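Local structure of dehalogenase-like hydrolase (Ralstonia solanacearum, 3UMB) at residues A[143-151]-A[160-168]. The protein probably catalyses the hydrolytic dehalogenation of small (S)-2-haloalkanoic acids, giving the corresponding (R)-2-hydroxyalkanoic acids and a halide ion. Residues are numbered along the deposited sequence; the frame is centred on the assembly and turned at random.
Sequences DHVLSVDAV and AYALAPRAF
His144 lays its imidazole over the C-terminal end of helix 163-168, where it meets two neighbours at once. Its CD2 edge points at one face of the Phe168 ring, CD2 lying 3.4 Å from Phe168 CZ; the planes are turned 69° apart, a T-shaped stack. The methyl of Ala167 covers one face of the imidazole in a CH-pi contact, with CB 4.0 Å from the His144 ring centroid and close to the ring normal. His144 CG stands anti to the carbonyl carbon (chi1 -51°), and with CB already directed at the helix this sets the imidazole over Ala167. NE2 of His144 also comes 3.1 Å from Ala167 O, but the angle is too poor for a hydrogen bond.

Two residues further along the strand, Leu146 straddles the same methyl, both CD1 and CD2 lying 3.8 Å from Ala167 CB. Beyond it Leu163, the residue most covered here, rises from the helix and forks: CD1 tucks under the backbone of Ser147, 3.3 Å from Ser147 O, while CD2 packs against Ala150 CB and Val151 CG1. Leu163 CD2 and Val151 CG1 meet tip to tip at 3.7 Å. Val148 CG1 touches Ala160 CB where the chain leaves the strand in a 3-10 turn; the Ser147 hydroxyl is bonded to Gly124 O. Toward the rest of the sheet, Leu146 and Leu163 touch Leu121 of strand 118-122, and Phe168 reaches Ala6 and Val8 of strand 6-9.

Strand 144-147, outermost in the parallel sheet, and helix 163-168 run roughly antiparallel (148°), their axes approaching to 9.6 Å. This is the strand-to-helix half of a beta-alpha-beta crossover that leads on to strand 175-179, part of the Rossmann-like core of the HAD superfamily.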
# COMPACT_ATOMS: atom_id res chain seq x y z
N ASP A 143 22.86 -5.12 19.37
CA ASP A 143 22.26 -5.85 20.48
C ASP A 143 21.04 -6.69 20.04
O ASP A 143 20.99 -7.90 20.30
CB ASP A 143 21.88 -4.87 21.58
CG ASP A 143 23.09 -4.20 22.20
OD1 ASP A 143 24.16 -4.16 21.55
OD2 ASP A 143 22.97 -3.71 23.35
N HIS A 144 20.07 -6.07 19.35
CA HIS A 144 18.85 -6.78 18.93
C HIS A 144 18.62 -6.67 17.43
O HIS A 144 18.76 -5.62 16.86
CB HIS A 144 17.63 -6.25 19.69
CG HIS A 144 17.79 -6.19 21.19
ND1 HIS A 144 17.58 -7.29 22.01
CD2 HIS A 144 18.12 -5.16 22.01
CE1 HIS A 144 17.77 -6.93 23.27
NE2 HIS A 144 18.09 -5.65 23.30
N VAL A 145 18.30 -7.79 16.81
CA VAL A 145 17.98 -7.86 15.40
C VAL A 145 16.55 -8.43 15.37
O VAL A 145 16.33 -9.64 15.62
CB VAL A 145 19.02 -8.71 14.63
CG1 VAL A 145 18.53 -9.11 13.23
CG2 VAL A 145 20.36 -7.95 14.51
N LEU A 146 15.59 -7.53 15.14
CA LEU A 146 14.16 -7.82 15.32
C LEU A 146 13.39 -7.92 13.97
O LEU A 146 13.64 -7.19 13.03
CB LEU A 146 13.54 -6.77 16.26
CG LEU A 146 14.30 -6.52 17.59
CD1 LEU A 146 13.89 -5.24 18.19
CD2 LEU A 146 14.06 -7.65 18.62
N SER A 147 12.47 -8.86 13.92
CA SER A 147 11.65 -9.12 12.75
C SER A 147 10.20 -9.06 13.15
O SER A 147 9.81 -9.60 14.18
CB SER A 147 11.94 -10.51 12.24
OG SER A 147 11.00 -10.92 11.26
N VAL A 148 9.39 -8.47 12.29
CA VAL A 148 7.95 -8.46 12.47
C VAL A 148 7.36 -9.85 12.41
O VAL A 148 6.19 -10.04 12.63
CB VAL A 148 7.28 -7.62 11.38
CG1 VAL A 148 7.90 -6.22 11.33
CG2 VAL A 148 7.38 -8.36 9.99
N ASP A 149 8.18 -10.84 12.10
CA ASP A 149 7.70 -12.20 12.11
C ASP A 149 7.21 -12.69 13.51
O ASP A 149 6.42 -13.62 13.61
CB ASP A 149 8.81 -13.11 11.62
CG ASP A 149 8.35 -14.52 11.42
OD1 ASP A 149 7.70 -14.84 10.38
OD2 ASP A 149 8.66 -15.30 12.30
N ALA A 150 7.73 -12.09 14.56
CA ALA A 150 7.37 -12.41 15.95
C ALA A 150 5.90 -12.09 16.19
O ALA A 150 5.24 -12.75 17.00
CB ALA A 150 8.26 -11.56 16.91
N VAL A 151 5.37 -11.07 15.48
CA VAL A 151 4.02 -10.68 15.68
C VAL A 151 3.13 -10.98 14.47
O VAL A 151 1.94 -10.76 14.54
CB VAL A 151 3.96 -9.22 16.08
CG1 VAL A 151 4.74 -9.02 17.45
CG2 VAL A 151 4.59 -8.32 14.97
N ALA A 160 4.12 -4.30 15.34
CA ALA A 160 5.47 -4.32 14.72
C ALA A 160 6.35 -3.27 15.36
O ALA A 160 7.46 -3.58 15.76
CB ALA A 160 5.42 -4.09 13.22
N TYR A 161 5.87 -2.04 15.45
CA TYR A 161 6.63 -0.96 16.11
C TYR A 161 6.91 -1.33 17.58
O TYR A 161 8.05 -1.19 18.08
CB TYR A 161 5.94 0.40 15.97
CG TYR A 161 5.96 0.96 14.55
CD1 TYR A 161 7.18 1.17 13.86
CD2 TYR A 161 4.79 1.31 13.90
CE1 TYR A 161 7.22 1.66 12.53
CE2 TYR A 161 4.81 1.82 12.57
CZ TYR A 161 6.03 1.99 11.89
OH TYR A 161 6.02 2.50 10.60
N ALA A 162 5.92 -1.92 18.24
CA ALA A 162 6.05 -2.24 19.64
C ALA A 162 7.19 -3.18 19.94
O ALA A 162 7.61 -3.22 21.09
CB ALA A 162 4.77 -2.78 20.24
N LEU A 163 7.69 -3.92 18.97
CA LEU A 163 8.78 -4.85 19.24
C LEU A 163 10.02 -4.13 19.84
O LEU A 163 10.73 -4.71 20.64
CB LEU A 163 9.16 -5.72 18.01
CG LEU A 163 8.19 -6.80 17.51
CD1 LEU A 163 8.51 -7.28 16.08
CD2 LEU A 163 8.12 -7.97 18.45
N ALA A 164 10.27 -2.88 19.45
CA ALA A 164 11.57 -2.28 19.80
C ALA A 164 11.58 -1.76 21.23
O ALA A 164 12.49 -2.09 21.97
CB ALA A 164 12.00 -1.24 18.82
N PRO A 165 10.54 -1.02 21.66
CA PRO A 165 10.51 -0.76 23.09
C PRO A 165 10.66 -2.03 23.94
O PRO A 165 11.44 -2.01 24.90
CB PRO A 165 9.16 -0.09 23.28
CG PRO A 165 9.02 0.70 21.98
CD PRO A 165 9.48 -0.29 20.95
N ARG A 166 10.01 -3.14 23.55
CA ARG A 166 10.07 -4.37 24.35
C ARG A 166 11.42 -4.90 24.48
O ARG A 166 11.83 -5.20 25.58
CB ARG A 166 9.25 -5.52 23.78
CG ARG A 166 7.90 -5.62 24.43
CD ARG A 166 7.39 -7.07 24.54
NE ARG A 166 7.22 -7.70 23.24
CZ ARG A 166 6.41 -7.27 22.32
NH1 ARG A 166 5.67 -6.18 22.53
NH2 ARG A 166 6.28 -7.94 21.19
N ALA A 167 12.10 -5.10 23.35
CA ALA A 167 13.46 -5.65 23.36
C ALA A 167 14.49 -4.77 24.13
O ALA A 167 15.38 -5.31 24.78
CB ALA A 167 13.94 -5.91 21.95
N PHE A 168 14.34 -3.45 24.06
CA PHE A 168 15.32 -2.51 24.64
C PHE A 168 15.05 -2.12 26.09
O PHE A 168 15.91 -1.53 26.72
CB PHE A 168 15.47 -1.26 23.75
CG PHE A 168 16.35 -1.51 22.54
CD1 PHE A 168 17.71 -1.27 22.61
CD2 PHE A 168 15.84 -2.11 21.40
CE1 PHE A 168 18.52 -1.56 21.53
CE2 PHE A 168 16.65 -2.42 20.33
CZ PHE A 168 17.99 -2.15 20.39